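Side-chain contacts in adenosine monophosphate-protein transferase (Sulfolobus tokodaii, PDB 2EKM), which is of unknown function but belongs to the adenosine-specific kinase family and may act on adenosine or its nucleotides: residues 90-93 with 94-97; 121-125 with 126-130; 142-145 with 146-149. All blocks are in the same frame, centred on the assembly; numbering follows the deposited sequence.

Interaction 1 (90-93 with 94-97); sequences NGFP and INVL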
ATOM      1  N   ASN A  90      -2.521 -24.594   5.711  1.00 19.75           N
ATOM      2  CA  ASN A  90      -1.459 -25.253   6.465  1.00 19.99           C
ATOM      3  C   ASN A  90      -0.325 -24.250   6.697  1.00 19.07           C
ATOM      4  O   ASN A  90       0.860 -24.589   6.660  1.00 19.67           O
ATOM      5  CB  ASN A  90      -0.951 -26.486   5.707  1.00 19.37           C
ATOM      6  CG  ASN A  90      -0.162 -27.423   6.594  1.00 21.88           C
ATOM      7  OD1 ASN A  90      -0.478 -27.575   7.772  1.00 24.10           O
ATOM      8  ND2 ASN A  90       0.859 -28.069   6.034  1.00 22.37           N
ATOM      9  N   GLY A  91      -0.726 -23.006   6.927  1.00 19.94           N
ATOM     10  CA  GLY A  91       0.203 -21.918   7.170  1.00 18.39           C
ATOM     11  C   GLY A  91      -0.631 -20.662   7.335  1.00 19.61           C
ATOM     12  O   GLY A  91      -1.841 -20.694   7.090  1.00 18.66           O
ATOM     13  N   PHE A  92      -0.005 -19.557   7.734  1.00 18.15           N
ATOM     14  CA  PHE A  92      -0.735 -18.311   7.943  1.00 18.24           C
ATOM     15  C   PHE A  92      -0.074 -17.118   7.264  1.00 18.23           C
ATOM     16  O   PHE A  92       1.120 -17.138   6.969  1.00 17.24           O
ATOM     17  CB  PHE A  92      -0.858 -18.025   9.444  1.00 20.72           C
ATOM     18  CG  PHE A  92      -1.472 -19.155  10.231  1.00 23.09           C
ATOM     19  CD1 PHE A  92      -2.832 -19.432  10.134  1.00 24.03           C
ATOM     20  CD2 PHE A  92      -0.684 -19.937  11.076  1.00 23.87           C
ATOM     21  CE1 PHE A  92      -3.408 -20.473  10.870  1.00 26.07           C
ATOM     22  CE2 PHE A  92      -1.245 -20.983  11.819  1.00 27.14           C
ATOM     23  CZ  PHE A  92      -2.613 -21.250  11.715  1.00 26.15           C
ATOM     24  N   PRO A  93      -0.854 -16.059   7.003  1.00 16.89           N
ATOM     25  CA  PRO A  93      -0.338 -14.851   6.358  1.00 16.90           C
ATOM     26  C   PRO A  93       0.938 -14.289   6.987  1.00 18.53           C
ATOM     27  O   PRO A  93       1.855 -13.890   6.269  1.00 18.14           O
ATOM     28  CB  PRO A  93      -1.515 -13.890   6.459  1.00 15.84           C
ATOM     29  CG  PRO A  93      -2.680 -14.811   6.231  1.00 16.86           C
ATOM     30  CD  PRO A  93      -2.325 -16.001   7.118  1.00 16.41           C
ATOM     31  N   ILE A  94       1.013 -14.260   8.316  1.00 17.69           N
ATOM     32  CA  ILE A  94       2.211 -13.721   8.958  1.00 17.97           C
ATOM     33  C   ILE A  94       3.448 -14.541   8.611  1.00 18.66           C
ATOM     34  O   ILE A  94       4.573 -14.067   8.766  1.00 18.44           O
ATOM     35  CB  ILE A  94       2.081 -13.635  10.504  1.00 16.92           C
ATOM     36  CG1 ILE A  94       1.790 -15.012  11.100  1.00 16.14           C
ATOM     37  CG2 ILE A  94       0.995 -12.635  10.881  1.00 14.60           C
ATOM     38  CD1 ILE A  94       1.774 -15.003  12.627  1.00 14.88           C
ATOM     39  N   ASN A  95       3.241 -15.768   8.141  1.00 18.06           N
ATOM     40  CA  ASN A  95       4.367 -16.618   7.757  1.00 17.66           C
ATOM     41  C   ASN A  95       5.025 -16.104   6.478  1.00 17.48           C
ATOM     42  O   ASN A  95       6.238 -16.227   6.302  1.00 17.21           O
ATOM     43  CB  ASN A  95       3.927 -18.062   7.467  1.00 15.18           C
ATOM     44  CG  ASN A  95       3.388 -18.788   8.686  1.00 14.90           C
ATOM     45  OD1 ASN A  95       3.706 -18.462   9.833  1.00 17.27           O
ATOM     46  ND2 ASN A  95       2.586 -19.810   8.433  1.00 12.41           N
ATOM     47  N   VAL A  96       4.225 -15.531   5.584  1.00 17.85           N
ATOM     48  CA  VAL A  96       4.758 -15.090   4.298  1.00 17.33           C
ATOM     49  C   VAL A  96       4.503 -13.661   3.860  1.00 17.33           C
ATOM     50  O   VAL A  96       4.987 -13.248   2.809  1.00 15.43           O
ATOM     51  CB  VAL A  96       4.237 -16.004   3.166  1.00 17.39           C
ATOM     52  CG1 VAL A  96       4.670 -17.443   3.413  1.00 17.72           C
ATOM     53  CG2 VAL A  96       2.718 -15.917   3.085  1.00 16.55           C
ATOM     54  N   LEU A  97       3.760 -12.896   4.647  1.00 15.95           N
ATOM     55  CA  LEU A  97       3.462 -11.531   4.239  1.00 17.78           C
ATOM     56  C   LEU A  97       4.711 -10.701   3.940  1.00 16.55           C
ATOM     57  O   LEU A  97       4.764 -10.007   2.923  1.00 15.61           O
ATOM     58  CB  LEU A  97       2.588 -10.844   5.290  1.00 16.90           C
ATOM     59  CG  LEU A  97       1.666  -9.728   4.780  1.00 23.76           C
ATOM     60  CD1 LEU A  97       0.912 -10.174   3.525  1.00 20.74           C
ATOM     61  CD2 LEU A  97       0.683  -9.357   5.884  1.00 22.68           C
TER
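N95 turns its side chain back toward F92 because CG stands anti to its own carbonyl carbon, beside the backbone N (chi1 -65°). CB lies 3.0 Å from F92 O, and this torsion brings the amide carbon CG to 3.6 Å from F92 N. The amide end lies near the F92 backbone, but which of its atoms faces that backbone is doubtful. F92 has a similar first torsion, but its ring leads away from the helix. The link from F92 to I94 is looser, with CB of F92 4.3 Å from CG1 of I94.

The backbone makes the first turn of helix 93-101 here, just after strand 83-89. N95 N donates to F92 O at 2.8 Å, from above the carbonyl plane. P93 O takes two donors. V96 N reaches it at 3.0 Å, also from above the plane. L97 N comes in at 2.7 Å, nearly along the C=O axis. CB of L97 closes on the same oxygen, 3.3 Å away.

P93 is buried. Its ring packs on N17 of strand 16-22 and on H24 of the second subunit, which also meets I94. L97 reaches I109 and A112 of strand 108-113. The F92 side chain rests on N17 and Y160, and a glycerol, probably from the crystallisation liquor, comes within about 3 Å of its nearest side-chain atoms.

Proline suits this first turn. It has no N-H to satisfy where a helix has no earlier carbonyl to offer, while its own carbonyl oxygen is gripped by two backbone N-H groups.

Interaction 2 (121-125 with 126-130); sequences VAETD and QGRGV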
ATOM      1  N   VAL A 121     -14.215  -2.538  -6.257  1.00 19.68           N
ATOM      2  CA  VAL A 121     -13.638  -2.325  -7.575  1.00 20.20           C
ATOM      3  C   VAL A 121     -14.292  -1.196  -8.365  1.00 21.32           C
ATOM      4  O   VAL A 121     -15.502  -1.195  -8.586  1.00 20.75           O
ATOM      5  CB  VAL A 121     -13.729  -3.623  -8.410  1.00 20.77           C
ATOM      6  CG1 VAL A 121     -13.000  -3.454  -9.733  1.00 19.37           C
ATOM      7  CG2 VAL A 121     -13.153  -4.785  -7.618  1.00 18.97           C
ATOM      8  N   ALA A 122     -13.482  -0.230  -8.783  1.00 20.97           N
ATOM      9  CA  ALA A 122     -13.978   0.890  -9.570  1.00 21.17           C
ATOM     10  C   ALA A 122     -13.840   0.493 -11.032  1.00 22.71           C
ATOM     11  O   ALA A 122     -12.861  -0.152 -11.418  1.00 23.94           O
ATOM     12  CB  ALA A 122     -13.161   2.138  -9.285  1.00 21.33           C
ATOM     13  N   GLU A 123     -14.816   0.867 -11.845  1.00 22.63           N
ATOM     14  CA  GLU A 123     -14.772   0.534 -13.260  1.00 23.25           C
ATOM     15  C   GLU A 123     -14.838   1.809 -14.090  1.00 23.43           C
ATOM     16  O   GLU A 123     -15.613   2.713 -13.783  1.00 22.71           O
ATOM     17  CB  GLU A 123     -15.938  -0.398 -13.610  1.00 26.33           C
ATOM     18  CG  GLU A 123     -15.825  -1.060 -14.970  1.00 31.12           C
ATOM     19  CD  GLU A 123     -16.867  -2.145 -15.166  1.00 36.07           C
ATOM     20  OE1 GLU A 123     -18.076  -1.830 -15.072  1.00 36.16           O
ATOM     21  OE2 GLU A 123     -16.474  -3.311 -15.407  1.00 34.65           O
ATOM     22  N   THR A 124     -14.011   1.885 -15.129  1.00 22.15           N
ATOM     23  CA  THR A 124     -13.982   3.058 -16.000  1.00 21.22           C
ATOM     24  C   THR A 124     -14.082   2.618 -17.453  1.00 22.49           C
ATOM     25  O   THR A 124     -14.309   1.444 -17.743  1.00 23.07           O
ATOM     26  CB  THR A 124     -12.663   3.847 -15.856  1.00 20.03           C
ATOM     27  OG1 THR A 124     -11.583   3.069 -16.393  1.00 18.35           O
ATOM     28  CG2 THR A 124     -12.376   4.165 -14.391  1.00 20.35           C
ATOM     29  N   ASP A 125     -13.908   3.570 -18.360  1.00 22.75           N
ATOM     30  CA  ASP A 125     -13.940   3.279 -19.785  1.00 25.27           C
ATOM     31  C   ASP A 125     -12.822   2.287 -20.128  1.00 24.05           C
ATOM     32  O   ASP A 125     -13.006   1.393 -20.952  1.00 24.25           O
ATOM     33  CB  ASP A 125     -13.762   4.576 -20.590  1.00 26.73           C
ATOM     34  CG  ASP A 125     -12.498   5.346 -20.207  1.00 29.92           C
ATOM     35  OD1 ASP A 125     -12.335   5.684 -19.015  1.00 29.58           O
ATOM     36  OD2 ASP A 125     -11.666   5.624 -21.100  1.00 30.81           O
ATOM     37  N   GLN A 126     -11.673   2.438 -19.473  1.00 22.97           N
ATOM     38  CA  GLN A 126     -10.524   1.569 -19.720  1.00 21.49           C
ATOM     39  C   GLN A 126     -10.636   0.180 -19.099  1.00 20.68           C
ATOM     40  O   GLN A 126     -10.333  -0.821 -19.751  1.00 21.42           O
ATOM     41  CB  GLN A 126      -9.235   2.235 -19.221  1.00 22.14           C
ATOM     42  CG  GLN A 126      -7.980   1.389 -19.422  1.00 20.78           C
ATOM     43  CD  GLN A 126      -6.733   2.042 -18.858  1.00 23.53           C
ATOM     44  OE1 GLN A 126      -6.391   3.168 -19.218  1.00 21.65           O
ATOM     45  NE2 GLN A 126      -6.042   1.332 -17.969  1.00 22.47           N
ATOM     46  N   GLY A 127     -11.055   0.119 -17.838  1.00 20.52           N
ATOM     47  CA  GLY A 127     -11.170  -1.167 -17.175  1.00 18.12           C
ATOM     48  C   GLY A 127     -11.545  -1.102 -15.706  1.00 18.54           C
ATOM     49  O   GLY A 127     -12.362  -0.274 -15.294  1.00 17.60           O
ATOM     50  N   ARG A 128     -10.939  -1.978 -14.909  1.00 19.15           N
ATOM     51  CA  ARG A 128     -11.235  -2.042 -13.482  1.00 17.49           C
ATOM     52  C   ARG A 128     -10.010  -1.826 -12.595  1.00 17.85           C
ATOM     53  O   ARG A 128      -8.892  -2.215 -12.945  1.00 16.85           O
ATOM     54  CB  ARG A 128     -11.881  -3.395 -13.158  1.00 17.43           C
ATOM     55  CG  ARG A 128     -13.205  -3.638 -13.901  1.00 18.40           C
ATOM     56  CD  ARG A 128     -13.544  -5.128 -13.990  1.00 18.71           C
ATOM     57  NE  ARG A 128     -13.927  -5.721 -12.708  1.00 19.15           N
ATOM     58  CZ  ARG A 128     -15.112  -5.552 -12.125  1.00 20.58           C
ATOM     59  NH1 ARG A 128     -16.041  -4.803 -12.704  1.00 20.51           N
ATOM     60  NH2 ARG A 128     -15.377  -6.150 -10.969  1.00 20.23           N
ATOM     61  N   GLY A 129     -10.238  -1.195 -11.445  1.00 16.89           N
ATOM     62  CA  GLY A 129      -9.165  -0.935 -10.501  1.00 16.62           C
ATOM     63  C   GLY A 129      -9.655  -1.150  -9.080  1.00 17.06           C
ATOM     64  O   GLY A 129     -10.804  -0.841  -8.768  1.00 16.81           O
ATOM     65  N   VAL A 130      -8.792  -1.685  -8.220  1.00 17.25           N
ATOM     66  CA  VAL A 130      -9.157  -1.940  -6.826  1.00 16.04           C
ATOM     67  C   VAL A 130      -9.001  -0.661  -6.004  1.00 16.44           C
ATOM     68  O   VAL A 130      -7.932  -0.060  -5.986  1.00 14.85           O
ATOM     69  CB  VAL A 130      -8.263  -3.042  -6.210  1.00 15.76           C
ATOM     70  CG1 VAL A 130      -8.586  -3.215  -4.728  1.00 16.15           C
ATOM     71  CG2 VAL A 130      -8.467  -4.361  -6.959  1.00 17.66           C
TER
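V121 and R128 meet on one face of the two strands, crossing at about a right angle. V121 holds CG1 anti to the backbone N (chi1 -174°), which sets this methyl 3.6 Å from R128 CB. The R128 chain bends at chi3 (70°), and this swings the guanidinium back over the same methyl. CG1 lies over one face of the group, offset toward its rim.

The edge of the guanidinium serves E123. R128 NH1 donates to E123 OE2 at 3.1 Å in a salt bridge. The oxygen lies in the guanidinium plane but is met from above the carboxylate plane; the two planes are 71° apart. NH1 also bridges to D6 of strand 4-10, and NE bonds to I78 O at the end of helix 65-78.

The motif is a beta hairpin, formed by strands 117-123 and 128-135. E123 and R128 are a non-hydrogen-bonded pair. A122 and G129 are the hydrogen-bonded pair beside them: A122 N gives to G129 O at 2.7 Å, and G129 N returns a bond to A122 O at 2.8 Å. At the tip, T124 N donates to G127 O at 2.7 Å.

Q126 lies in this tip. Its N makes a weak bond to T124 OG1 at 3.1 Å, as in an ST turn, and G127 N makes another weak one at 3.3 Å. The same hydroxyl oxygen bonds Q118 of the third subunit. The Q126 side chain runs out extended from the turn, where its OE1 accepts from R9 and its NE2 gives to G136 O, both of the third subunit.

Interaction 3 (142-145 with 146-149); sequences IETE and ADIK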
ATOM      1  N   ILE A 142     -14.250  -0.477  22.854  1.00 27.88           N
ATOM      2  CA  ILE A 142     -12.837  -0.406  23.216  1.00 28.20           C
ATOM      3  C   ILE A 142     -12.533  -1.462  24.276  1.00 28.78           C
ATOM      4  O   ILE A 142     -13.239  -1.559  25.278  1.00 30.42           O
ATOM      5  CB  ILE A 142     -12.488   0.990  23.774  1.00 29.33           C
ATOM      6  CG1 ILE A 142     -12.824   2.056  22.730  1.00 28.47           C
ATOM      7  CG2 ILE A 142     -11.012   1.052  24.150  1.00 28.32           C
ATOM      8  CD1 ILE A 142     -12.580   3.474  23.195  1.00 31.33           C
ATOM      9  N   GLU A 143     -11.480  -2.247  24.058  1.00 25.72           N
ATOM     10  CA  GLU A 143     -11.126  -3.303  25.000  1.00 24.44           C
ATOM     11  C   GLU A 143     -10.709  -2.743  26.356  1.00 24.22           C
ATOM     12  O   GLU A 143     -10.145  -1.654  26.449  1.00 23.34           O
ATOM     13  CB  GLU A 143      -9.999  -4.182  24.440  1.00 23.07           C
ATOM     14  CG  GLU A 143      -8.594  -3.643  24.685  1.00 21.99           C
ATOM     15  CD  GLU A 143      -7.512  -4.582  24.183  1.00 23.70           C
ATOM     16  OE1 GLU A 143      -7.623  -5.806  24.414  1.00 24.73           O
ATOM     17  OE2 GLU A 143      -6.541  -4.095  23.570  1.00 24.66           O
ATOM     18  N   THR A 144     -10.993  -3.508  27.403  1.00 25.98           N
ATOM     19  CA  THR A 144     -10.667  -3.120  28.771  1.00 28.96           C
ATOM     20  C   THR A 144      -9.379  -3.806  29.222  1.00 29.92           C
ATOM     21  O   THR A 144      -8.807  -4.613  28.490  1.00 29.95           O
ATOM     22  CB  THR A 144     -11.782  -3.544  29.737  1.00 28.28           C
ATOM     23  OG1 THR A 144     -11.849  -4.978  29.778  1.00 27.99           O
ATOM     24  CG2 THR A 144     -13.131  -2.996  29.273  1.00 30.07           C
ATOM     25  N   GLU A 145      -8.931  -3.486  30.433  1.00 31.20           N
ATOM     26  CA  GLU A 145      -7.725  -4.095  30.978  1.00 31.63           C
ATOM     27  C   GLU A 145      -7.927  -5.602  31.024  1.00 31.34           C
ATOM     28  O   GLU A 145      -7.011  -6.373  30.736  1.00 31.78           O
ATOM     29  CB  GLU A 145      -7.444  -3.566  32.387  1.00 33.34           C
ATOM     30  CG  GLU A 145      -6.875  -2.158  32.434  1.00 35.16           C
ATOM     31  CD  GLU A 145      -5.553  -2.033  31.691  1.00 38.38           C
ATOM     32  OE1 GLU A 145      -4.817  -3.043  31.609  1.00 40.26           O
ATOM     33  OE2 GLU A 145      -5.241  -0.925  31.202  1.00 38.36           O
ATOM     34  N   ALA A 146      -9.139  -6.016  31.381  1.00 31.27           N
ATOM     35  CA  ALA A 146      -9.472  -7.434  31.449  1.00 30.70           C
ATOM     36  C   ALA A 146      -9.287  -8.064  30.073  1.00 30.29           C
ATOM     37  O   ALA A 146      -8.704  -9.142  29.955  1.00 32.33           O
ATOM     38  CB  ALA A 146     -10.911  -7.615  31.923  1.00 31.52           C
ATOM     39  N   ASP A 147      -9.785  -7.391  29.036  1.00 29.73           N
ATOM     40  CA  ASP A 147      -9.655  -7.884  27.664  1.00 28.69           C
ATOM     41  C   ASP A 147      -8.178  -8.013  27.295  1.00 26.81           C
ATOM     42  O   ASP A 147      -7.756  -9.005  26.704  1.00 28.75           O
ATOM     43  CB  ASP A 147     -10.330  -6.927  26.670  1.00 28.72           C
ATOM     44  CG  ASP A 147     -11.841  -6.890  26.817  1.00 29.07           C
ATOM     45  OD1 ASP A 147     -12.444  -7.965  27.014  1.00 27.51           O
ATOM     46  OD2 ASP A 147     -12.426  -5.786  26.716  1.00 27.55           O
ATOM     47  N   ILE A 148      -7.404  -6.994  27.647  1.00 27.52           N
ATOM     48  CA  ILE A 148      -5.975  -6.968  27.368  1.00 28.52           C
ATOM     49  C   ILE A 148      -5.273  -8.188  27.957  1.00 28.99           C
ATOM     50  O   ILE A 148      -4.451  -8.825  27.297  1.00 27.12           O
ATOM     51  CB  ILE A 148      -5.337  -5.683  27.943  1.00 28.70           C
ATOM     52  CG1 ILE A 148      -5.889  -4.463  27.198  1.00 29.27           C
ATOM     53  CG2 ILE A 148      -3.817  -5.757  27.844  1.00 27.46           C
ATOM     54  CD1 ILE A 148      -5.367  -3.133  27.713  1.00 30.55           C
ATOM     55  N   LYS A 149      -5.606  -8.512  29.201  1.00 30.14           N
ATOM     56  CA  LYS A 149      -5.008  -9.655  29.877  1.00 30.54           C
ATOM     57  C   LYS A 149      -5.313 -10.946  29.125  1.00 30.44           C
ATOM     58  O   LYS A 149      -4.470 -11.839  29.031  1.00 29.38           O
ATOM     59  CB  LYS A 149      -5.534  -9.737  31.314  1.00 33.04           C
ATOM     60  CG  LYS A 149      -5.039 -10.929  32.111  1.00 36.13           C
ATOM     61  CD  LYS A 149      -5.477 -10.816  33.565  1.00 40.95           C
ATOM     62  CE  LYS A 149      -5.104 -12.059  34.361  1.00 42.33           C
ATOM     63  NZ  LYS A 149      -5.815 -13.262  33.855  1.00 43.68           N
TER
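T144 and D147 form a capping box at the start of helix 145-157. This is the tight part of the contact. D147 OD2 accepts T144 N at 2.8 Å, on its anti side and close to a straight line. D147 CG lies anti to the carbonyl carbon (chi1 -68°), and the carboxylate is thereby turned back over the N-terminal turn. In return T144, the N-cap residue, accepts D147 N on OG1 at 3.3 Å. A weak bond from OG1 to OD2 at 3.2 Å closes the box.

E143 and I148 pack beside it. Their side chains cross at about a right angle, with E143 CD 3.4 Å from I148 CG1. E143 CB also meets D147 CB at 3.6 Å. E143 is buried, and its carboxylate bridges to R151 and to R59 of the second subunit, while its backbone O accepts from W60 of that subunit. The I148 side chain also packs on W60.

The other side of the turn is more open. A146 is exposed, and its CB only brushes T144 OG1 at 3.5 Å. E145 lies alongside I148, pointing the same way, but its OE1 stays 3.9 Å from CD1. Though exposed, E145 also touches W60 of the second subunit. K149 is tied here by its backbone, N to E145 O at 3.0 Å; its side chain leads away to a salt bridge with E153.

With an alanine here in place of D147, T144 N would probably lose its acceptor and the T144 hydroxyl its weak bond to OD2, so that only the backbone N to OG1 half of the box remained. The D147 carboxylate stands at a helix N-terminus, so the helix dipole is likely to stabilise its negative charge; the E143 carboxylate, not in contact and itself paired with two arginines, probably opposes this little.

Overall arrangement
The three contacts follow one another along the chain, all within the adenosine-specific kinase region. Interaction 1 starts helix 93-101, beside the five-stranded sheet. Interaction 2 is the hairpin end of the three-stranded sheet, on the opposite side of the chain's centre; their centres are about 30 Å apart. Interaction 3 starts helix 145-157 on an outlying arm, its centre about 27 Å from that of interaction 1 and about 42 Å from that of interaction 2. None touches another. All three reach neighbouring subunits of the trimer: interactions 1 and 3 meet the second, interaction 2 the third. Local turns thus shape surfaces through which the assembly is joined.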